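Local coordinates for DUF5636 domain-containing protein (Legionella pneumophila subsp. pneumophila str. Philadelphia 1, PDB 4RD8) that is of unknown function, an all-helical member of the DUF5636 family from a bacterial pathogen, at residues Leu121-Trp135 against Ile184-Leu198. The protein carries 3 engineered substitutions. Sequence-based numbering, arbitrary orientation.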
ATOM      1  N   LEU A 121       8.317  -0.973  10.507  1.00 22.25           N
ATOM      2  CA  LEU A 121       7.474  -1.741  11.428  1.00 23.58           C
ATOM      3  C   LEU A 121       8.042  -3.136  11.629  1.00 28.21           C
ATOM      4  O   LEU A 121       8.211  -3.595  12.766  1.00 28.79           O
ATOM      5  CB  LEU A 121       6.043  -1.839  10.888  1.00 28.51           C
ATOM      6  CG  LEU A 121       5.061  -2.695  11.696  1.00 32.23           C
ATOM      7  CD1 LEU A 121       4.910  -2.171  13.120  1.00 28.59           C
ATOM      8  CD2 LEU A 121       3.707  -2.773  10.997  1.00 33.33           C
ATOM      9  N   ARG A 122       8.341  -3.810  10.520  1.00 26.39           N
ATOM     10  CA  ARG A 122       8.797  -5.198  10.549  1.00 29.76           C
ATOM     11  C   ARG A 122       9.780  -5.472   9.413  1.00 27.06           C
ATOM     12  O   ARG A 122       9.446  -5.267   8.242  1.00 27.05           O
ATOM     13  CB  ARG A 122       7.583  -6.140  10.421  1.00 26.96           C
ATOM     14  CG  ARG A 122       7.898  -7.618  10.411  1.00 36.18           C
ATOM     15  CD  ARG A 122       6.618  -8.443  10.323  1.00 40.95           C
ATOM     16  NE  ARG A 122       6.075  -8.517   8.964  1.00 35.66           N
ATOM     17  CZ  ARG A 122       5.029  -7.827   8.532  1.00 41.73           C
ATOM     18  NH1 ARG A 122       4.405  -6.988   9.353  1.00 48.16           N
ATOM     19  NH2 ARG A 122       4.609  -7.970   7.275  1.00 35.51           N
ATOM     20  N   ALA A 123      10.977  -5.939   9.764  1.00 33.76           N
ATOM     21  CA  ALA A 123      11.986  -6.318   8.773  1.00 31.17           C
ATOM     22  C   ALA A 123      11.483  -7.460   7.901  1.00 31.93           C
ATOM     23  O   ALA A 123      10.926  -8.438   8.403  1.00 38.86           O
ATOM     24  CB  ALA A 123      13.285  -6.722   9.452  1.00 35.81           C
ATOM     25  N   SER A 124      11.682  -7.341   6.593  1.00 33.46           N
ATOM     26  CA  SER A 124      11.311  -8.406   5.673  1.00 40.81           C
ATOM     27  C   SER A 124      12.389  -8.602   4.616  1.00 41.68           C
ATOM     28  O   SER A 124      12.989  -7.636   4.150  1.00 39.96           O
ATOM     29  CB  SER A 124       9.976  -8.091   4.995  1.00 41.48           C
ATOM     30  OG  SER A 124       9.754  -8.965   3.904  1.00 50.54           O
ATOM     31  N   SER A 125      12.623  -9.852   4.237  1.00 30.82           N
ATOM     32  CA  SER A 125      13.589 -10.167   3.191  1.00 33.04           C
ATOM     33  C   SER A 125      12.918 -10.168   1.822  1.00 42.53           C
ATOM     34  O   SER A 125      13.576 -10.368   0.802  1.00 50.27           O
ATOM     35  CB  SER A 125      14.226 -11.533   3.447  1.00 40.11           C
ATOM     36  OG  SER A 125      13.256 -12.562   3.364  1.00 43.15           O
ATOM     37  N   HIS A 126      11.608  -9.943   1.804  1.00 40.71           N
ATOM     38  CA  HIS A 126      10.824 -10.087   0.577  1.00 51.73           C
ATOM     39  C   HIS A 126      10.586  -8.763  -0.155  1.00 49.58           C
ATOM     40  O   HIS A 126      10.448  -8.748  -1.378  1.00 52.81           O
ATOM     41  CB  HIS A 126       9.485 -10.779   0.867  1.00 57.89           C
ATOM     42  CG  HIS A 126       9.623 -12.204   1.303  1.00 65.49           C
ATOM     43  ND1 HIS A 126       9.687 -12.576   2.635  1.00 65.62           N
ATOM     44  CD2 HIS A 126       9.703 -13.348   0.590  1.00 70.39           C
ATOM     45  CE1 HIS A 126       9.804 -13.887   2.712  1.00 70.67           C
ATOM     46  NE2 HIS A 126       9.817 -14.385   1.491  1.00 72.74           N
ATOM     47  N   GLY A 127      10.531  -7.662   0.585  1.00 38.45           N
ATOM     48  CA  GLY A 127      10.306  -6.358  -0.017  1.00 41.94           C
ATOM     49  C   GLY A 127      10.663  -5.188   0.888  1.00 39.64           C
ATOM     50  O   GLY A 127      10.974  -5.377   2.063  1.00 44.82           O
ATOM     51  N   GLU A 128      10.594  -3.975   0.342  1.00 29.22           N
ATOM     52  CA  GLU A 128      11.011  -2.769   1.059  1.00 35.68           C
ATOM     53  C   GLU A 128       9.905  -1.710   1.068  1.00 31.49           C
ATOM     54  O   GLU A 128       9.675  -1.023   2.068  1.00 27.91           O
ATOM     55  CB  GLU A 128      12.268  -2.211   0.380  1.00 45.79           C
ATOM     56  CG  GLU A 128      12.965  -1.069   1.094  1.00 52.24           C
ATOM     57  CD  GLU A 128      14.119  -0.509   0.271  1.00 62.58           C
ATOM     58  OE1 GLU A 128      13.909  -0.213  -0.927  1.00 67.58           O
ATOM     59  OE2 GLU A 128      15.236  -0.368   0.813  1.00 68.12           O
ATOM     60  N   LEU A 129       9.221  -1.588  -0.064  1.00 22.71           N
ATOM     61  CA  LEU A 129       8.169  -0.594  -0.228  1.00 22.23           C
ATOM     62  C   LEU A 129       6.851  -1.258  -0.568  1.00 22.08           C
ATOM     63  O   LEU A 129       6.037  -0.678  -1.285  1.00 22.56           O
ATOM     64  CB  LEU A 129       8.525   0.375  -1.362  1.00 26.23           C
ATOM     65  CG  LEU A 129       9.851   1.126  -1.253  1.00 38.25           C
ATOM     66  CD1 LEU A 129      10.077   1.970  -2.497  1.00 45.99           C
ATOM     67  CD2 LEU A 129       9.875   1.991  -0.017  1.00 32.54           C
ATOM     68  N   THR A 130       6.639  -2.476  -0.082  1.00 18.27           N
ATOM     69  CA  THR A 130       5.444  -3.212  -0.494  1.00 22.35           C
ATOM     70  C   THR A 130       4.161  -2.557   0.023  1.00 20.01           C
ATOM     71  O   THR A 130       3.172  -2.504  -0.693  1.00 20.44           O
ATOM     72  CB  THR A 130       5.498  -4.703  -0.098  1.00 24.38           C
ATOM     73  OG1 THR A 130       6.683  -5.294  -0.642  1.00 28.13           O
ATOM     74  CG2 THR A 130       4.290  -5.445  -0.658  1.00 23.87           C
ATOM     75  N   HIS A 131       4.163  -2.058   1.254  1.00 21.75           N
ATOM     76  CA  HIS A 131       2.971  -1.377   1.760  1.00 18.31           C
ATOM     77  C   HIS A 131       2.700  -0.109   0.954  1.00 19.12           C
ATOM     78  O   HIS A 131       1.548   0.206   0.647  1.00 19.92           O
ATOM     79  CB  HIS A 131       3.104  -1.045   3.252  1.00 19.47           C
ATOM     80  CG  HIS A 131       3.042  -2.237   4.149  1.00 20.68           C
ATOM     81  ND1 HIS A 131       2.135  -3.268   3.970  1.00 20.30           N
ATOM     82  CD2 HIS A 131       3.761  -2.559   5.254  1.00 22.83           C
ATOM     83  CE1 HIS A 131       2.308  -4.170   4.924  1.00 21.06           C
ATOM     84  NE2 HIS A 131       3.288  -3.767   5.707  1.00 20.26           N
ATOM     85  N   ALA A 132       3.759   0.617   0.598  1.00 18.36           N
ATOM     86  CA  ALA A 132       3.603   1.790  -0.256  1.00 19.28           C
ATOM     87  C   ALA A 132       2.966   1.396  -1.579  1.00 21.75           C
ATOM     88  O   ALA A 132       2.087   2.096  -2.087  1.00 19.80           O
ATOM     89  CB  ALA A 132       4.955   2.467  -0.494  1.00 19.74           C
ATOM     90  N   ILE A 133       3.409   0.270  -2.133  1.00 17.77           N
ATOM     91  CA  ILE A 133       2.840  -0.236  -3.381  1.00 20.80           C
ATOM     92  C   ILE A 133       1.369  -0.655  -3.236  1.00 21.71           C
ATOM     93  O   ILE A 133       0.560  -0.363  -4.122  1.00 23.11           O
ATOM     94  CB  ILE A 133       3.699  -1.369  -3.989  1.00 23.95           C
ATOM     95  CG1 ILE A 133       5.045  -0.802  -4.449  1.00 23.21           C
ATOM     96  CG2 ILE A 133       2.990  -2.004  -5.170  1.00 21.09           C
ATOM     97  CD1 ILE A 133       6.044  -1.853  -4.897  1.00 27.93           C
ATOM     98  N   GLN A 134       1.016  -1.321  -2.134  1.00 21.99           N
ATOM     99  CA  GLN A 134      -0.392  -1.652  -1.875  1.00 22.74           C
ATOM    100  C   GLN A 134      -1.256  -0.409  -1.956  1.00 22.47           C
ATOM    101  O   GLN A 134      -2.292  -0.404  -2.627  1.00 21.72           O
ATOM    102  CB  GLN A 134      -0.572  -2.308  -0.501  1.00 15.99           C
ATOM    103  CG  GLN A 134      -0.157  -3.767  -0.468  1.00 20.05           C
ATOM    104  CD  GLN A 134       0.057  -4.261   0.950  1.00 19.07           C
ATOM    105  OE1 GLN A 134       0.575  -3.526   1.798  1.00 23.16           O
ATOM    106  NE2 GLN A 134      -0.342  -5.499   1.218  1.00 21.63           N
ATOM    107  N   TRP A 135      -0.817   0.646  -1.279  1.00 18.35           N
ATOM    108  CA  TRP A 135      -1.556   1.897  -1.307  1.00 16.55           C
ATOM    109  C   TRP A 135      -1.611   2.519  -2.697  1.00 20.31           C
ATOM    110  O   TRP A 135      -2.662   3.006  -3.110  1.00 19.32           O
ATOM    111  CB  TRP A 135      -1.080   2.857  -0.194  1.00 17.13           C
ATOM    112  CG  TRP A 135      -1.683   2.388   1.086  1.00 17.61           C
ATOM    113  CD1 TRP A 135      -1.101   1.599   2.034  1.00 19.61           C
ATOM    114  CD2 TRP A 135      -3.047   2.584   1.498  1.00 21.80           C
ATOM    115  NE1 TRP A 135      -2.011   1.325   3.036  1.00 22.02           N
ATOM    116  CE2 TRP A 135      -3.207   1.908   2.725  1.00 20.51           C
ATOM    117  CE3 TRP A 135      -4.135   3.269   0.949  1.00 22.59           C
ATOM    118  CZ2 TRP A 135      -4.422   1.918   3.425  1.00 21.23           C
ATOM    119  CZ3 TRP A 135      -5.339   3.274   1.644  1.00 20.57           C
ATOM    120  CH2 TRP A 135      -5.472   2.596   2.870  1.00 20.47           C
ATOM    121  N   ILE A 184      -3.849  -5.076   4.795  1.00 19.51           N
ATOM    122  CA  ILE A 184      -2.599  -5.021   4.048  1.00 20.40           C
ATOM    123  C   ILE A 184      -1.433  -5.715   4.725  1.00 20.39           C
ATOM    124  O   ILE A 184      -0.302  -5.620   4.258  1.00 21.85           O
ATOM    125  CB  ILE A 184      -2.190  -3.557   3.749  1.00 19.91           C
ATOM    126  CG1 ILE A 184      -2.005  -2.791   5.068  1.00 25.09           C
ATOM    127  CG2 ILE A 184      -3.209  -2.881   2.811  1.00 21.37           C
ATOM    128  CD1 ILE A 184      -1.449  -1.405   4.910  1.00 28.09           C
ATOM    129  N   ASP A 185      -1.680  -6.402   5.839  1.00 19.20           N
ATOM    130  CA  ASP A 185      -0.590  -7.111   6.514  1.00 21.01           C
ATOM    131  C   ASP A 185      -1.047  -8.504   6.969  1.00 21.69           C
ATOM    132  O   ASP A 185      -0.653  -8.983   8.035  1.00 23.56           O
ATOM    133  CB  ASP A 185      -0.067  -6.283   7.699  1.00 21.47           C
ATOM    134  CG  ASP A 185       1.446  -6.247   7.779  1.00 30.15           C
ATOM    135  OD1 ASP A 185       2.112  -6.849   6.917  1.00 28.51           O
ATOM    136  OD2 ASP A 185       1.978  -5.596   8.707  1.00 32.21           O
ATOM    137  N   LYS A 186      -1.873  -9.143   6.137  1.00 21.22           N
ATOM    138  CA  LYS A 186      -2.493 -10.431   6.486  1.00 23.07           C
ATOM    139  C   LYS A 186      -1.633 -11.593   6.012  1.00 26.99           C
ATOM    140  O   LYS A 186      -1.952 -12.265   5.028  1.00 25.98           O
ATOM    141  CB  LYS A 186      -3.902 -10.546   5.883  1.00 30.07           C
ATOM    142  CG  LYS A 186      -4.820 -11.548   6.587  1.00 28.72           C
ATOM    143  CD  LYS A 186      -5.057 -11.139   8.050  1.00 32.96           C
ATOM    144  CE  LYS A 186      -6.027 -12.082   8.762  1.00 37.83           C
ATOM    145  NZ  LYS A 186      -5.442 -13.419   9.060  1.00 35.98           N
ATOM    146  N   LEU A 187      -0.539 -11.828   6.729  1.00 26.19           N
ATOM    147  CA  LEU A 187       0.403 -12.879   6.378  1.00 28.40           C
ATOM    148  C   LEU A 187      -0.297 -14.227   6.304  1.00 36.05           C
ATOM    149  O   LEU A 187      -1.147 -14.540   7.143  1.00 34.16           O
ATOM    150  CB  LEU A 187       1.530 -12.944   7.403  1.00 34.83           C
ATOM    151  CG  LEU A 187       2.426 -11.713   7.442  1.00 32.23           C
ATOM    152  CD1 LEU A 187       3.620 -11.954   8.360  1.00 31.18           C
ATOM    153  CD2 LEU A 187       2.894 -11.389   6.044  1.00 41.72           C
ATOM    154  N   GLY A 188       0.052 -15.008   5.289  1.00 33.56           N
ATOM    155  CA  GLY A 188      -0.535 -16.318   5.107  1.00 35.45           C
ATOM    156  C   GLY A 188      -1.558 -16.377   3.988  1.00 38.11           C
ATOM    157  O   GLY A 188      -1.841 -17.456   3.472  1.00 39.59           O
ATOM    158  N   GLU A 189      -2.129 -15.228   3.621  1.00 35.57           N
ATOM    159  CA  GLU A 189      -3.089 -15.192   2.517  1.00 32.72           C
ATOM    160  C   GLU A 189      -2.390 -15.323   1.167  1.00 37.57           C
ATOM    161  O   GLU A 189      -1.266 -14.848   0.990  1.00 31.77           O
ATOM    162  CB  GLU A 189      -3.918 -13.905   2.533  1.00 33.82           C
ATOM    163  CG  GLU A 189      -4.767 -13.685   3.780  1.00 37.01           C
ATOM    164  CD  GLU A 189      -5.887 -14.707   3.952  1.00 45.99           C
ATOM    165  OE1 GLU A 189      -6.100 -15.552   3.052  1.00 41.41           O
ATOM    166  OE2 GLU A 189      -6.568 -14.659   5.001  1.00 51.90           O
ATOM    167  N   ILE A 190      -3.068 -15.962   0.216  1.00 34.35           N
ATOM    168  CA  ILE A 190      -2.540 -16.110  -1.133  1.00 34.84           C
ATOM    169  C   ILE A 190      -3.118 -15.005  -2.041  1.00 33.34           C
ATOM    170  O   ILE A 190      -3.712 -15.279  -3.090  1.00 36.53           O
ATOM    171  CB  ILE A 190      -2.807 -17.538  -1.677  1.00 39.90           C
ATOM    172  CG1 ILE A 190      -2.356 -18.583  -0.656  1.00 47.25           C
ATOM    173  CG2 ILE A 190      -2.067 -17.796  -2.983  1.00 41.87           C
ATOM    174  CD1 ILE A 190      -0.850 -18.627  -0.431  1.00 54.23           C
ATOM    175  N   ASP A 191      -2.946 -13.757  -1.608  1.00 30.52           N
ATOM    176  CA  ASP A 191      -3.342 -12.573  -2.377  1.00 31.43           C
ATOM    177  C   ASP A 191      -2.648 -11.325  -1.844  1.00 30.54           C
ATOM    178  O   ASP A 191      -1.844 -11.403  -0.913  1.00 28.10           O
ATOM    179  CB  ASP A 191      -4.864 -12.400  -2.390  1.00 32.30           C
ATOM    180  CG  ASP A 191      -5.463 -12.363  -0.998  1.00 28.05           C
ATOM    181  OD1 ASP A 191      -5.075 -11.490  -0.203  1.00 30.35           O
ATOM    182  OD2 ASP A 191      -6.321 -13.217  -0.692  1.00 30.76           O
ATOM    183  N   SER A 192      -2.956 -10.173  -2.429  1.00 24.39           N
ATOM    184  CA  SER A 192      -2.214  -8.958  -2.129  1.00 23.48           C
ATOM    185  C   SER A 192      -2.486  -8.351  -0.752  1.00 22.67           C
ATOM    186  O   SER A 192      -1.880  -7.347  -0.402  1.00 23.52           O
ATOM    187  CB  SER A 192      -2.443  -7.907  -3.220  1.00 25.10           C
ATOM    188  OG  SER A 192      -2.048  -8.419  -4.478  1.00 28.75           O
ATOM    189  N   ARG A 193      -3.373  -8.956   0.033  1.00 25.82           N
ATOM    190  CA  ARG A 193      -3.507  -8.545   1.434  1.00 23.86           C
ATOM    191  C   ARG A 193      -2.231  -8.875   2.190  1.00 24.37           C
ATOM    192  O   ARG A 193      -1.927  -8.267   3.217  1.00 21.34           O
ATOM    193  CB  ARG A 193      -4.680  -9.244   2.112  1.00 28.00           C
ATOM    194  CG  ARG A 193      -6.049  -8.776   1.666  1.00 29.22           C
ATOM    195  CD  ARG A 193      -7.092  -9.630   2.342  1.00 24.15           C
ATOM    196  NE  ARG A 193      -7.036 -11.006   1.851  1.00 27.71           N
ATOM    197  CZ  ARG A 193      -7.730 -12.016   2.365  1.00 34.38           C
ATOM    198  NH1 ARG A 193      -8.523 -11.810   3.410  1.00 35.29           N
ATOM    199  NH2 ARG A 193      -7.623 -13.233   1.833  1.00 33.51           N
ATOM    200  N   SER A 194      -1.487  -9.855   1.683  1.00 25.24           N
ATOM    201  CA  SER A 194      -0.199 -10.206   2.272  1.00 24.27           C
ATOM    202  C   SER A 194       0.919  -9.527   1.501  1.00 25.48           C
ATOM    203  O   SER A 194       1.061  -9.740   0.295  1.00 24.92           O
ATOM    204  CB  SER A 194       0.023 -11.713   2.215  1.00 26.39           C
ATOM    205  OG  SER A 194       1.390 -12.027   2.473  1.00 29.30           O
ATOM    206  N   PRO A 195       1.726  -8.705   2.189  1.00 26.19           N
ATOM    207  CA  PRO A 195       2.838  -8.077   1.468  1.00 26.88           C
ATOM    208  C   PRO A 195       3.878  -9.090   0.994  1.00 29.91           C
ATOM    209  O   PRO A 195       4.528  -8.839  -0.021  1.00 30.72           O
ATOM    210  CB  PRO A 195       3.442  -7.124   2.512  1.00 28.92           C
ATOM    211  CG  PRO A 195       3.060  -7.743   3.847  1.00 27.00           C
ATOM    212  CD  PRO A 195       1.678  -8.306   3.608  1.00 23.79           C
ATOM    213  N   GLU A 196       4.043 -10.206   1.704  1.00 28.42           N
ATOM    214  CA  GLU A 196       4.978 -11.231   1.257  1.00 28.75           C
ATOM    215  C   GLU A 196       4.486 -11.818  -0.054  1.00 29.30           C
ATOM    216  O   GLU A 196       5.270 -12.081  -0.970  1.00 33.29           O
ATOM    217  CB  GLU A 196       5.126 -12.353   2.291  1.00 31.14           C
ATOM    218  CG  GLU A 196       5.466 -11.880   3.691  1.00 47.07           C
ATOM    219  CD  GLU A 196       6.596 -10.874   3.710  1.00 56.75           C
ATOM    220  OE1 GLU A 196       7.758 -11.287   3.544  1.00 62.99           O
ATOM    221  OE2 GLU A 196       6.323  -9.666   3.883  1.00 59.56           O
ATOM    222  N   TRP A 197       3.185 -12.041  -0.140  1.00 28.48           N
ATOM    223  CA  TRP A 197       2.632 -12.621  -1.355  1.00 32.07           C
ATOM    224  C   TRP A 197       2.740 -11.628  -2.506  1.00 30.32           C
ATOM    225  O   TRP A 197       3.117 -12.005  -3.613  1.00 32.16           O
ATOM    226  CB  TRP A 197       1.181 -13.071  -1.151  1.00 31.67           C
ATOM    227  CG  TRP A 197       0.627 -13.791  -2.358  1.00 30.69           C
ATOM    228  CD1 TRP A 197       0.606 -15.140  -2.575  1.00 33.43           C
ATOM    229  CD2 TRP A 197       0.037 -13.187  -3.522  1.00 32.70           C
ATOM    230  NE1 TRP A 197       0.032 -15.410  -3.800  1.00 38.87           N
ATOM    231  CE2 TRP A 197      -0.328 -14.230  -4.393  1.00 35.47           C
ATOM    232  CE3 TRP A 197      -0.219 -11.864  -3.901  1.00 31.66           C
ATOM    233  CZ2 TRP A 197      -0.937 -13.989  -5.630  1.00 36.08           C
ATOM    234  CZ3 TRP A 197      -0.828 -11.628  -5.124  1.00 33.36           C
ATOM    235  CH2 TRP A 197      -1.179 -12.687  -5.974  1.00 32.59           C
ATOM    236  N   LEU A 198       2.421 -10.358  -2.246  1.00 27.43           N
ATOM    237  CA  LEU A 198       2.474  -9.354  -3.310  1.00 28.02           C
ATOM    238  C   LEU A 198       3.895  -9.135  -3.809  1.00 29.88           C
ATOM    239  O   LEU A 198       4.121  -9.023  -5.008  1.00 28.07           O
ATOM    240  CB  LEU A 198       1.843  -8.030  -2.873  1.00 25.21           C
ATOM    241  CG  LEU A 198       1.921  -6.868  -3.869  1.00 22.43           C
ATOM    242  CD1 LEU A 198       1.213  -7.199  -5.173  1.00 23.28           C
ATOM    243  CD2 LEU A 198       1.325  -5.608  -3.250  1.00 23.38           C
TER
HETATM  244  O   HOH W   1       7.386  -7.939   1.411  1.00 48.74           O
HETATM  245  O   HOH W   2       5.023  -4.354   7.760  1.00 37.15           O
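In this all-helical DUF5636 fold, the N-terminal turns of helices 130-144 and 195-204, each with its preceding loop, pack together through Gln134, Arg122 and Asp185. The Gln134 side chain, extended beyond CG, reaches two backbone carbonyls of the 184-192 segment, and its carboxamide nitrogen spends both protons on them. Gln134 NE2 lies 2.9 Å from Ser192 O, approached nearly head-on (C=O...N 161°), and 3.0 Å from Ile184 O, which it meets from the side at 112°, tilted out of the carbonyl plane. The amide's other end is fixed by its own helix: His131 ND1 donates to Gln134 OE1 at 2.7 Å, almost in the imidazole plane, so ring and carboxamide hold one another's rotation. The same imidazole turns its CE1 edge toward Ile184 O and Asp185 OD1, while His131 NE2 lies 2.8 Å from a water that makes a weak bond to Asp185 OD2.

Asp185 is gripped end-on by Arg122, whose chain bends at CG-CD (chi3 79°), which turns NH1 and NH2 toward the Asp185 carboxylate. Arg122 NH1 reaches Asp185 OD2 at 2.9 Å and Arg122 NH2 reaches Asp185 OD1 at 2.8 Å, both on the syn side but out of the carboxylate plane; Trp180 NE1 is a further donor to OD2. Leu187 CD1 lies over one face of the guanidinium, and Pro195 CG abuts its edge.

Apolar contacts join the two helix starts: Thr130 CG2 rests on Pro195 CB, and the Leu198 side chain runs past that of Gln134 in the opposite direction, CD2 against CG. Ile184 CD1 points at the indole edge of Trp135, whose ring also meets Tyr162 edge-to-face. Farther along the contact, Glu196 bends at chi2 toward the 124-126 loop, bringing Glu196 OE1 3.1 Å from Ser124 OG, the hydroxyl that accepts from His126 N in an ST turn.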